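Local coordinates for putative 6-phosphogluconolactonase (Neisseria gonorrhoeae, PDB 3LHI), which probably hydrolyses 6-phosphogluconolactone to 6-phosphogluconate, the second step in the oxidative stage of the pentose phosphate pathway, at residues A[13-18]-A[46-51]; A[20-25]-A[128-133]; A[24-29]-A[36-41]. All coordinates share one frame; numbering follows the deposited sequence. Where two conformers were deposited one is given.

Interaction 1 of 3, residues A[13-18]-A[46-51]; sequences EAAQSL and PIAFFN
Ala-15 and Leu-18, one helical turn apart on helix 11-33, meet Ala-48 and Phe-49 at the start of helix 47-54. The two helix segments run in roughly the same direction, their axes crossing at -48° with a closest approach of 7.9 Å, a short separation that small residues at the crossing make possible. Ala-14, on another side of the first helix, packs on Tyr-8 and Ala-231 of strands 3-8 and 226-231. Ala-15 sits at the crossing itself. Its methyl points at the other helix, with CB 3.6 Å from Ala-48 CB and 3.5 Å from the backbone nitrogen of Phe-49, so here a side chain rests directly on main chain. Because Ala-15 carries no more than a methyl, its CA can come within 4.3 Å of the CA of Phe-49. Its carbonyl O lies at the edge of the Phe-49 ring, near the ring plane. Leu-18 then closes the deeper side. Its CG lies anti to the backbone N (chi1 -179°), which carries the isobutyl group over one face of the Phe-49 ring. CD2 makes a CH-pi contact, 3.8 Å from the centroid of that ring and 16° off its normal, while CG of Leu-18 lies 3.7 Å from CD1 of Phe-49, nearer the rim. Leu-18 also touches Phe-190 and Ala-192 of strand 188-194 and Phe-229 of strand 226-231; a branched aliphatic side chain can meet several partners at once. No hydrogen bond spans the two segments; dispersion, a methyl-to-ring contact and close-fitting shape carry the association, with Ala-48 at its exposed margin, Ala-15 at the crossing, and Leu-18 and Phe-49 in the interior.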
ATOM      1  N   GLU A  13      -6.178  -2.666  19.369  0.50 22.52           N
ATOM      2  CA  GLU A  13      -7.223  -3.577  18.918  0.50 21.40           C
ATOM      3  C   GLU A  13      -7.429  -3.433  17.395  0.50 19.09           C
ATOM      4  O   GLU A  13      -7.596  -4.439  16.715  0.50 18.11           O
ATOM      5  CB  GLU A  13      -8.537  -3.366  19.682  0.50 22.46           C
ATOM      6  CG  GLU A  13      -9.567  -4.490  19.458  0.50 22.16           C
ATOM      7  CD  GLU A  13     -10.845  -4.283  20.263  0.50 26.47           C
ATOM      8  OE1 GLU A  13     -10.787  -3.540  21.257  0.50 28.70           O
ATOM      9  OE2 GLU A  13     -11.896  -4.848  19.893  0.50 30.00           O
ATOM     10  N   ALA A  14      -7.414  -2.203  16.873  1.00 17.31           N
ATOM     11  CA  ALA A  14      -7.573  -2.001  15.421  1.00 17.08           C
ATOM     12  C   ALA A  14      -6.443  -2.733  14.679  1.00 15.86           C
ATOM     13  O   ALA A  14      -6.680  -3.403  13.664  1.00 16.29           O
ATOM     14  CB  ALA A  14      -7.565  -0.567  15.048  1.00 19.18           C
ATOM     15  N   ALA A  15      -5.229  -2.618  15.187  1.00 15.79           N
ATOM     16  CA  ALA A  15      -4.065  -3.227  14.527  1.00 16.30           C
ATOM     17  C   ALA A  15      -4.193  -4.768  14.520  1.00 14.58           C
ATOM     18  O   ALA A  15      -3.907  -5.452  13.522  1.00 15.40           O
ATOM     19  CB  ALA A  15      -2.765  -2.807  15.225  1.00 16.72           C
ATOM     20  N   GLN A  16      -4.571  -5.365  15.671  1.00 14.94           N
ATOM     21  CA  GLN A  16      -4.729  -6.790  15.771  1.00 15.21           C
ATOM     22  C   GLN A  16      -5.855  -7.285  14.874  1.00 14.09           C
ATOM     23  O   GLN A  16      -5.746  -8.330  14.212  1.00 16.14           O
ATOM     24  CB  GLN A  16      -4.963  -7.260  17.219  1.00 17.83           C
ATOM     25  CG  GLN A  16      -5.019  -8.749  17.326  1.00 17.41           C
ATOM     26  CD  GLN A  16      -3.659  -9.430  17.044  1.00 17.77           C
ATOM     27  OE1 GLN A  16      -2.641  -9.069  17.672  1.00 21.59           O
ATOM     28  NE2 GLN A  16      -3.631 -10.361  16.092  1.00 18.76           N
ATOM     29  N   SER A  17      -6.953  -6.536  14.852  0.50 13.81           N
ATOM     30  CA  SER A  17      -8.115  -6.918  14.072  0.50 13.05           C
ATOM     31  C   SER A  17      -7.838  -6.834  12.553  0.50 12.02           C
ATOM     32  O   SER A  17      -8.339  -7.645  11.787  0.50 12.58           O
ATOM     33  CB  SER A  17      -9.306  -6.038  14.442  0.50 14.04           C
ATOM     34  OG  SER A  17      -9.756  -6.300  15.756  0.50 17.24           O
ATOM     35  N   LEU A  18      -7.035  -5.862  12.133  1.00 13.60           N
ATOM     36  CA  LEU A  18      -6.589  -5.767  10.738  1.00 12.44           C
ATOM     37  C   LEU A  18      -5.649  -6.937  10.439  1.00 12.08           C
ATOM     38  O   LEU A  18      -5.773  -7.580   9.404  1.00 12.47           O
ATOM     39  CB  LEU A  18      -5.929  -4.420  10.484  1.00 11.62           C
ATOM     40  CG  LEU A  18      -5.437  -4.203   9.047  1.00 12.84           C
ATOM     41  CD1 LEU A  18      -6.525  -4.407   8.004  1.00 13.87           C
ATOM     42  CD2 LEU A  18      -4.758  -2.852   8.943  1.00 14.23           C
ATOM     43  N   PRO A  46       0.675   1.952  10.037  1.00 16.24           N
ATOM     44  CA  PRO A  46       0.478   0.499   9.956  1.00 14.96           C
ATOM     45  C   PRO A  46       1.458  -0.337  10.792  1.00 14.01           C
ATOM     46  O   PRO A  46       1.378  -1.528  10.728  1.00 13.18           O
ATOM     47  CB  PRO A  46       0.685   0.201   8.463  1.00 16.16           C
ATOM     48  CG  PRO A  46       1.603   1.230   8.023  1.00 15.86           C
ATOM     49  CD  PRO A  46       1.375   2.449   8.837  1.00 17.06           C
ATOM     50  N   ILE A  47       2.378   0.281  11.506  1.00 12.56           N
ATOM     51  CA  ILE A  47       3.436  -0.455  12.198  1.00 10.86           C
ATOM     52  C   ILE A  47       2.881  -1.472  13.212  1.00 10.71           C
ATOM     53  O   ILE A  47       3.353  -2.629  13.260  1.00 11.03           O
ATOM     54  CB  ILE A  47       4.424   0.494  12.821  1.00 13.77           C
ATOM     55  CG1 ILE A  47       5.170   1.240  11.698  1.00 15.75           C
ATOM     56  CG2 ILE A  47       5.352  -0.239  13.709  1.00 13.16           C
ATOM     57  CD1 ILE A  47       5.993   2.391  12.199  1.00 18.16           C
ATOM     58  N   ALA A  48       1.929  -1.102  14.052  1.00 11.38           N
ATOM     59  CA  ALA A  48       1.423  -2.071  15.040  1.00 10.83           C
ATOM     60  C   ALA A  48       0.786  -3.262  14.314  1.00  9.92           C
ATOM     61  O   ALA A  48       0.910  -4.423  14.727  1.00 11.01           O
ATOM     62  CB  ALA A  48       0.444  -1.395  15.982  1.00 11.23           C
ATOM     63  N   PHE A  49       0.093  -2.973  13.201  1.00 10.59           N
ATOM     64  CA  PHE A  49      -0.491  -4.001  12.326  1.00 10.96           C
ATOM     65  C   PHE A  49       0.616  -4.901  11.771  1.00 10.15           C
ATOM     66  O   PHE A  49       0.472  -6.119  11.803  1.00 10.85           O
ATOM     67  CB  PHE A  49      -1.300  -3.311  11.240  1.00 12.00           C
ATOM     68  CG  PHE A  49      -1.384  -4.092   9.946  1.00 10.88           C
ATOM     69  CD1 PHE A  49      -2.027  -5.304   9.852  1.00 12.70           C
ATOM     70  CD2 PHE A  49      -0.821  -3.575   8.795  1.00 12.41           C
ATOM     71  CE1 PHE A  49      -2.064  -5.991   8.648  1.00 12.93           C
ATOM     72  CE2 PHE A  49      -0.888  -4.235   7.605  1.00 13.47           C
ATOM     73  CZ  PHE A  49      -1.495  -5.439   7.528  1.00 12.29           C
ATOM     74  N   PHE A  50       1.695  -4.332  11.266  1.00  9.99           N
ATOM     75  CA  PHE A  50       2.788  -5.114  10.764  1.00  9.64           C
ATOM     76  C   PHE A  50       3.298  -6.063  11.856  1.00  9.99           C
ATOM     77  O   PHE A  50       3.621  -7.234  11.586  1.00  9.70           O
ATOM     78  CB  PHE A  50       3.959  -4.244  10.333  1.00 10.32           C
ATOM     79  CG  PHE A  50       3.765  -3.428   9.067  1.00 10.03           C
ATOM     80  CD1 PHE A  50       2.728  -3.626   8.209  1.00 11.17           C
ATOM     81  CD2 PHE A  50       4.689  -2.454   8.774  1.00 11.70           C
ATOM     82  CE1 PHE A  50       2.613  -2.838   7.048  1.00 12.42           C
ATOM     83  CE2 PHE A  50       4.567  -1.662   7.627  1.00 12.96           C
ATOM     84  CZ  PHE A  50       3.535  -1.894   6.774  1.00 12.30           C
ATOM     85  N   ASN A  51       3.505  -5.531  13.061  1.00  9.44           N
ATOM     86  CA  ASN A  51       4.031  -6.355  14.130  1.00  9.76           C
ATOM     87  C   ASN A  51       3.098  -7.540  14.426  1.00 10.16           C
ATOM     88  O   ASN A  51       3.559  -8.686  14.560  1.00 10.78           O
ATOM     89  CB  ASN A  51       4.307  -5.495  15.365  1.00 10.49           C
ATOM     90  CG  ASN A  51       4.890  -6.296  16.495  1.00 10.80           C
ATOM     91  OD1 ASN A  51       6.004  -6.810  16.370  1.00 12.51           O
ATOM     92  ND2 ASN A  51       4.105  -6.455  17.549  1.00 12.54           N
TER

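Interaction 2 of 3, residues A[20-25]-A[128-133]; sequences DAVADA and PDVLIL
Val-130 and Val-22 face each other in a helix-on-sheet layer of the Rossmann-like alpha/beta fold of this family, where helix 11-33 lies on the parallel strands 36-40, 130-133 and 188-194. The helix segment runs nearly antiparallel to strand 130-133, at 156° between their directions, with the axes 9.6 Å apart, so that one layer of aliphatic side chains fills the interval. Val-130 gives up the most area to this contact. Beta-branched valine suits the extended backbone of a strand, and its two methyls divide the work: CG2 lies 3.8 Å from Ala-25 CB, while CG1 turns to Val-22 CG1 at a looser 4.2 Å. Ala-25 is small enough to let the helix settle here, and its CA is the nearest in the helix segment to the strand, 7.0 Å from the CA of Val-130. Val-22, one turn earlier, spans two strand residues. A chi1 of 165° sets CG1 opposite its own nitrogen and CG2 beside it, sending the first methyl to Val-130 and the second to Ile-132. Alternation along the strand brings Ile-132 to the same face as Val-130, whereas the intervening Leu-131 points to the other face. Around this layer, Phe-49 and Leu-53 of helix 47-54 touch Val-22, and Leu-38 and Phe-190 of the flanking strands touch Val-130, so the contact is buried and entirely apolar. In the conformer of Ile-132 described, it meets Val-22 tip to tip, Val-22 CG2 lying 3.9 Å from Ile-132 CG1 and 4.0 Å from its CD1.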
ATOM      1  N   ASP A  20      -5.643  -9.839  11.772  1.00 14.46           N
ATOM      2  CA  ASP A  20      -6.453 -11.047  11.734  1.00 15.29           C
ATOM      3  C   ASP A  20      -7.140 -11.150  10.363  1.00 12.97           C
ATOM      4  O   ASP A  20      -7.148 -12.214   9.733  1.00 15.76           O
ATOM      5  CB  ASP A  20      -7.503 -11.056  12.832  1.00 15.71           C
ATOM      6  CG  ASP A  20      -6.926 -11.200  14.227  1.00 18.77           C
ATOM      7  OD1 ASP A  20      -5.747 -11.535  14.402  1.00 20.43           O
ATOM      8  OD2 ASP A  20      -7.741 -10.914  15.175  1.00 24.20           O
ATOM      9  N   ALA A  21      -7.723 -10.053   9.891  1.00 13.67           N
ATOM     10  CA  ALA A  21      -8.443 -10.046   8.618  1.00 13.50           C
ATOM     11  C   ALA A  21      -7.490 -10.246   7.451  1.00 14.61           C
ATOM     12  O   ALA A  21      -7.817 -10.958   6.496  1.00 14.53           O
ATOM     13  CB  ALA A  21      -9.251  -8.741   8.452  1.00 15.25           C
ATOM     14  N   VAL A  22      -6.320  -9.600   7.490  1.00 13.12           N
ATOM     15  CA  VAL A  22      -5.348  -9.753   6.419  1.00 12.92           C
ATOM     16  C   VAL A  22      -4.790 -11.172   6.378  1.00 12.57           C
ATOM     17  O   VAL A  22      -4.644 -11.743   5.284  1.00 13.30           O
ATOM     18  CB  VAL A  22      -4.234  -8.659   6.560  1.00 12.86           C
ATOM     19  CG1 VAL A  22      -3.025  -9.022   5.689  1.00 12.55           C
ATOM     20  CG2 VAL A  22      -4.780  -7.275   6.287  1.00 12.55           C
ATOM     21  N   ALA A  23      -4.495 -11.765   7.538  1.00 13.34           N
ATOM     22  CA  ALA A  23      -4.030 -13.121   7.577  1.00 13.44           C
ATOM     23  C   ALA A  23      -5.076 -14.071   6.987  1.00 13.30           C
ATOM     24  O   ALA A  23      -4.717 -14.964   6.208  1.00 14.72           O
ATOM     25  CB  ALA A  23      -3.670 -13.536   9.011  1.00 14.73           C
ATOM     26  N   ASP A  24      -6.342 -13.832   7.302  1.00 14.27           N
ATOM     27  CA  ASP A  24      -7.403 -14.694   6.743  1.00 15.79           C
ATOM     28  C   ASP A  24      -7.474 -14.532   5.211  1.00 14.27           C
ATOM     29  O   ASP A  24      -7.638 -15.515   4.466  1.00 15.91           O
ATOM     30  CB  ASP A  24      -8.750 -14.374   7.347  1.00 16.66           C
ATOM     31  CG  ASP A  24      -8.907 -14.905   8.762  1.00 23.40           C
ATOM     32  OD1 ASP A  24      -8.063 -15.720   9.230  1.00 26.58           O
ATOM     33  OD2 ASP A  24      -9.897 -14.459   9.397  1.00 29.87           O
ATOM     34  N   ALA A  25      -7.305 -13.314   4.710  1.00 14.33           N
ATOM     35  CA  ALA A  25      -7.348 -13.087   3.242  1.00 14.80           C
ATOM     36  C   ALA A  25      -6.136 -13.752   2.575  1.00 13.96           C
ATOM     37  O   ALA A  25      -6.233 -14.377   1.509  1.00 15.22           O
ATOM     38  CB  ALA A  25      -7.388 -11.568   2.961  1.00 14.84           C
ATOM     39  N   PRO A 128      -0.807  -7.863  -6.689  1.00 11.15           N
ATOM     40  CA  PRO A 128      -1.139  -8.313  -5.360  1.00 10.54           C
ATOM     41  C   PRO A 128      -2.464  -9.008  -5.233  1.00 11.72           C
ATOM     42  O   PRO A 128      -3.396  -8.656  -5.964  1.00 12.85           O
ATOM     43  CB  PRO A 128      -1.078  -7.049  -4.499  1.00 12.84           C
ATOM     44  CG  PRO A 128      -0.223  -6.133  -5.303  1.00 15.68           C
ATOM     45  CD  PRO A 128      -0.496  -6.447  -6.736  1.00 12.96           C
ATOM     46  N   ASP A 129      -2.556  -9.969  -4.305  1.00 12.05           N
ATOM     47  CA  ASP A 129      -3.819 -10.562  -3.902  1.00 12.19           C
ATOM     48  C   ASP A 129      -4.465  -9.756  -2.798  1.00 12.00           C
ATOM     49  O   ASP A 129      -5.689  -9.684  -2.679  1.00 12.86           O
ATOM     50  CB  ASP A 129      -3.593 -11.972  -3.414  1.00 12.49           C
ATOM     51  CG  ASP A 129      -3.008 -12.823  -4.479  1.00 15.77           C
ATOM     52  OD1 ASP A 129      -3.721 -12.964  -5.530  1.00 17.93           O
ATOM     53  OD2 ASP A 129      -1.872 -13.318  -4.332  1.00 14.55           O
ATOM     54  N   VAL A 130      -3.626  -9.167  -1.930  1.00 11.53           N
ATOM     55  CA  VAL A 130      -4.092  -8.408  -0.751  1.00 11.94           C
ATOM     56  C   VAL A 130      -3.283  -7.113  -0.714  1.00 10.82           C
ATOM     57  O   VAL A 130      -2.045  -7.165  -0.821  1.00 11.15           O
ATOM     58  CB  VAL A 130      -3.925  -9.208   0.562  1.00 12.07           C
ATOM     59  CG1 VAL A 130      -4.438  -8.379   1.765  1.00 13.92           C
ATOM     60  CG2 VAL A 130      -4.656 -10.564   0.478  1.00 14.33           C
ATOM     61  N   LEU A 131      -3.966  -5.995  -0.582  1.00 10.16           N
ATOM     62  CA  LEU A 131      -3.337  -4.662  -0.539  1.00 10.11           C
ATOM     63  C   LEU A 131      -3.833  -3.943   0.698  1.00 10.81           C
ATOM     64  O   LEU A 131      -5.035  -3.928   0.971  1.00 11.74           O
ATOM     65  CB  LEU A 131      -3.745  -3.883  -1.795  1.00 11.11           C
ATOM     66  CG  LEU A 131      -3.497  -2.383  -1.806  1.00 11.60           C
ATOM     67  CD1 LEU A 131      -1.979  -2.024  -1.742  1.00 11.19           C
ATOM     68  CD2 LEU A 131      -4.125  -1.777  -3.087  1.00 12.77           C
ATOM     69  N   ILE A 132      -2.920  -3.354   1.473  0.50 10.88           N
ATOM     70  CA  ILE A 132      -3.318  -2.425   2.534  0.50 10.60           C
ATOM     71  C   ILE A 132      -2.826  -1.023   2.151  0.50 11.05           C
ATOM     72  O   ILE A 132      -1.627  -0.770   1.958  0.50 11.81           O
ATOM     73  CB  ILE A 132      -2.848  -2.794   3.965  0.50 11.85           C
ATOM     74  CG1 ILE A 132      -3.246  -4.220   4.355  0.50 11.04           C
ATOM     75  CG2 ILE A 132      -3.423  -1.771   4.983  0.50 12.40           C
ATOM     76  CD1 ILE A 132      -2.324  -5.268   3.845  0.50 12.60           C
ATOM     77  N   LEU A 133      -3.819  -0.151   2.010  1.00 11.38           N
ATOM     78  CA  LEU A 133      -3.659   1.262   1.738  1.00 12.49           C
ATOM     79  C   LEU A 133      -3.673   2.087   3.013  1.00 11.02           C
ATOM     80  O   LEU A 133      -4.181   1.634   4.054  1.00 12.46           O
ATOM     81  CB  LEU A 133      -4.795   1.734   0.831  1.00 12.55           C
ATOM     82  CG  LEU A 133      -4.794   1.206  -0.605  1.00 12.22           C
ATOM     83  CD1 LEU A 133      -6.044   1.654  -1.335  1.00 14.94           C
ATOM     84  CD2 LEU A 133      -3.527   1.653  -1.317  1.00 14.16           C
TER

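Interaction 3 of 3, residues A[24-29]-A[36-41]; sequences DALQGA and AVLAVS
Ala-29 and Ala-36 press methyl to methyl, CB to CB at 3.7 Å, where helix 11-33 lies close over the beginning of strand 36-40. Neither methyl projects far, which brings the backbones together: the CA atoms of these two residues are 5.5 Å apart, and the segment axes approach to 8.2 Å. The larger bump comes from Leu-26, one turn earlier in the helix. Its CG stands anti to the carbonyl carbon (chi1 -69°), and the branch brings CD2 toward the strand, into the dip between two residues of the same face. There Leu-26 CD2 sits 4.0 Å from Ala-36 CB and equally 4.0 Å from Leu-38 CB, the short alanine providing the hollow and the stem of Leu-38 its wall. The side chains of Leu-26 and Leu-38 cross at about a right angle. Leu-58, Trp-60 and Val-130 pack round Leu-26. Helix and strand run at 150° to one another and are joined by a short connection, an alpha-beta unit of a Rossmann-like alpha/beta fold, in which a helix lies against the strand that follows it.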
ATOM      1  N   ASP A  24      -6.342 -13.832   7.302  1.00 14.27           N
ATOM      2  CA  ASP A  24      -7.403 -14.694   6.743  1.00 15.79           C
ATOM      3  C   ASP A  24      -7.474 -14.532   5.211  1.00 14.27           C
ATOM      4  O   ASP A  24      -7.638 -15.515   4.466  1.00 15.91           O
ATOM      5  CB  ASP A  24      -8.750 -14.374   7.347  1.00 16.66           C
ATOM      6  CG  ASP A  24      -8.907 -14.905   8.762  1.00 23.40           C
ATOM      7  OD1 ASP A  24      -8.063 -15.720   9.230  1.00 26.58           O
ATOM      8  OD2 ASP A  24      -9.897 -14.459   9.397  1.00 29.87           O
ATOM      9  N   ALA A  25      -7.305 -13.314   4.710  1.00 14.33           N
ATOM     10  CA  ALA A  25      -7.348 -13.087   3.242  1.00 14.80           C
ATOM     11  C   ALA A  25      -6.136 -13.752   2.575  1.00 13.96           C
ATOM     12  O   ALA A  25      -6.233 -14.377   1.509  1.00 15.22           O
ATOM     13  CB  ALA A  25      -7.388 -11.568   2.961  1.00 14.84           C
ATOM     14  N   LEU A  26      -4.944 -13.643   3.168  1.00 12.47           N
ATOM     15  CA  LEU A  26      -3.780 -14.325   2.653  1.00 12.66           C
ATOM     16  C   LEU A  26      -3.974 -15.836   2.627  1.00 14.44           C
ATOM     17  O   LEU A  26      -3.591 -16.516   1.686  1.00 13.71           O
ATOM     18  CB  LEU A  26      -2.527 -13.941   3.416  1.00 13.92           C
ATOM     19  CG  LEU A  26      -2.058 -12.496   3.187  1.00 12.88           C
ATOM     20  CD1 LEU A  26      -0.926 -12.174   4.232  1.00 14.96           C
ATOM     21  CD2 LEU A  26      -1.554 -12.221   1.763  1.00 13.83           C
ATOM     22  N   GLN A  27      -4.554 -16.363   3.689  1.00 14.42           N
ATOM     23  CA  GLN A  27      -4.807 -17.800   3.798  1.00 15.53           C
ATOM     24  C   GLN A  27      -5.706 -18.241   2.663  1.00 14.82           C
ATOM     25  O   GLN A  27      -5.471 -19.344   2.097  1.00 17.33           O
ATOM     26  CB  GLN A  27      -5.365 -18.187   5.157  1.00 15.96           C
ATOM     27  CG  GLN A  27      -5.423 -19.724   5.287  1.00 16.94           C
ATOM     28  CD  GLN A  27      -4.062 -20.349   5.222  1.00 15.48           C
ATOM     29  OE1 GLN A  27      -3.186 -20.002   6.035  1.00 19.11           O
ATOM     30  NE2 GLN A  27      -3.856 -21.312   4.301  1.00 18.81           N
ATOM     31  N   GLY A  28      -6.701 -17.440   2.334  1.00 16.26           N
ATOM     32  CA  GLY A  28      -7.604 -17.798   1.234  1.00 16.84           C
ATOM     33  C   GLY A  28      -6.873 -17.891  -0.098  1.00 16.62           C
ATOM     34  O   GLY A  28      -7.107 -18.840  -0.873  1.00 17.93           O
ATOM     35  N   ALA A  29      -5.944 -16.949  -0.367  1.00 15.67           N
ATOM     36  CA  ALA A  29      -5.113 -17.007  -1.537  1.00 15.54           C
ATOM     37  C   ALA A  29      -4.206 -18.228  -1.517  1.00 14.71           C
ATOM     38  O   ALA A  29      -4.104 -18.942  -2.505  1.00 17.35           O
ATOM     39  CB  ALA A  29      -4.324 -15.729  -1.695  1.00 16.29           C
ATOM     40  N   ALA A  36       0.672 -16.328  -2.454  1.00 13.56           N
ATOM     41  CA  ALA A  36      -0.045 -15.058  -2.285  1.00 12.12           C
ATOM     42  C   ALA A  36       0.929 -13.933  -2.395  1.00 11.57           C
ATOM     43  O   ALA A  36       2.121 -14.117  -2.094  1.00 12.93           O
ATOM     44  CB  ALA A  36      -0.750 -15.009  -0.943  1.00 14.00           C
ATOM     45  N   VAL A  37       0.449 -12.776  -2.820  1.00 11.16           N
ATOM     46  CA  VAL A  37       1.232 -11.525  -2.840  1.00 11.27           C
ATOM     47  C   VAL A  37       0.488 -10.485  -2.020  1.00 10.38           C
ATOM     48  O   VAL A  37      -0.700 -10.217  -2.252  1.00 11.83           O
ATOM     49  CB  VAL A  37       1.516 -11.048  -4.252  1.00 11.56           C
ATOM     50  CG1 VAL A  37       2.210  -9.634  -4.233  1.00 13.60           C
ATOM     51  CG2 VAL A  37       2.350 -12.090  -5.003  1.00 14.33           C
ATOM     52  N   LEU A  38       1.207  -9.919  -1.035  1.00 10.43           N
ATOM     53  CA  LEU A  38       0.702  -8.867  -0.159  1.00  9.97           C
ATOM     54  C   LEU A  38       1.457  -7.555  -0.486  1.00 10.17           C
ATOM     55  O   LEU A  38       2.714  -7.543  -0.519  1.00 11.27           O
ATOM     56  CB  LEU A  38       1.084  -9.254   1.281  1.00 11.41           C
ATOM     57  CG  LEU A  38       0.855  -8.207   2.382  1.00 10.25           C
ATOM     58  CD1 LEU A  38      -0.657  -7.971   2.547  1.00 11.95           C
ATOM     59  CD2 LEU A  38       1.489  -8.591   3.706  1.00 11.48           C
ATOM     60  N   ALA A  39       0.719  -6.466  -0.702  1.00 10.00           N
ATOM     61  CA  ALA A  39       1.322  -5.140  -0.865  1.00  9.93           C
ATOM     62  C   ALA A  39       0.880  -4.308   0.343  1.00  9.51           C
ATOM     63  O   ALA A  39      -0.298  -4.261   0.692  1.00 10.96           O
ATOM     64  CB  ALA A  39       0.871  -4.480  -2.202  1.00 10.91           C
ATOM     65  N   VAL A  40       1.854  -3.648   0.986  1.00  9.60           N
ATOM     66  CA  VAL A  40       1.590  -2.794   2.132  1.00 10.36           C
ATOM     67  C   VAL A  40       2.031  -1.353   1.858  1.00  9.03           C
ATOM     68  O   VAL A  40       2.872  -1.090   1.006  1.00 10.55           O
ATOM     69  CB  VAL A  40       2.308  -3.333   3.410  1.00  9.73           C
ATOM     70  CG1 VAL A  40       1.831  -4.782   3.712  1.00 12.09           C
ATOM     71  CG2 VAL A  40       3.842  -3.281   3.268  1.00 10.90           C
ATOM     72  N   SER A  41       1.451  -0.467   2.661  1.00 10.73           N
ATOM     73  CA  SER A  41       1.785   0.951   2.635  1.00 11.27           C
ATOM     74  C   SER A  41       2.681   1.304   3.823  1.00 12.06           C
ATOM     75  O   SER A  41       2.682   0.605   4.844  1.00 12.95           O
ATOM     76  CB  SER A  41       0.510   1.788   2.605  1.00 12.05           C
ATOM     77  OG  SER A  41      -0.244   1.519   1.428  1.00 12.61           O
TER

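From the N terminus, strand 3-8 leads into helix 11-33, whose successive turns supply the first segment of all three interactions. Interaction 3 closes the shortest loop, as the chain turns back after the helix into strand 36-40. Interaction 1 closes a wider loop that contains it, since helix 47-54 follows that strand and returns to the beginning of helix 11-33. Interaction 2 reaches further, to strand 130-133, and its segments alternate with those of interaction 1; it shares Asp-24 and Ala-25 with interaction 3. Strands 36-40 and 130-133 are parallel neighbours; Phe-49 of interaction 1 touches Ile-132 of interaction 2, and Phe-50 packs on Val-40 of interaction 3, so both helices are tied to both strands.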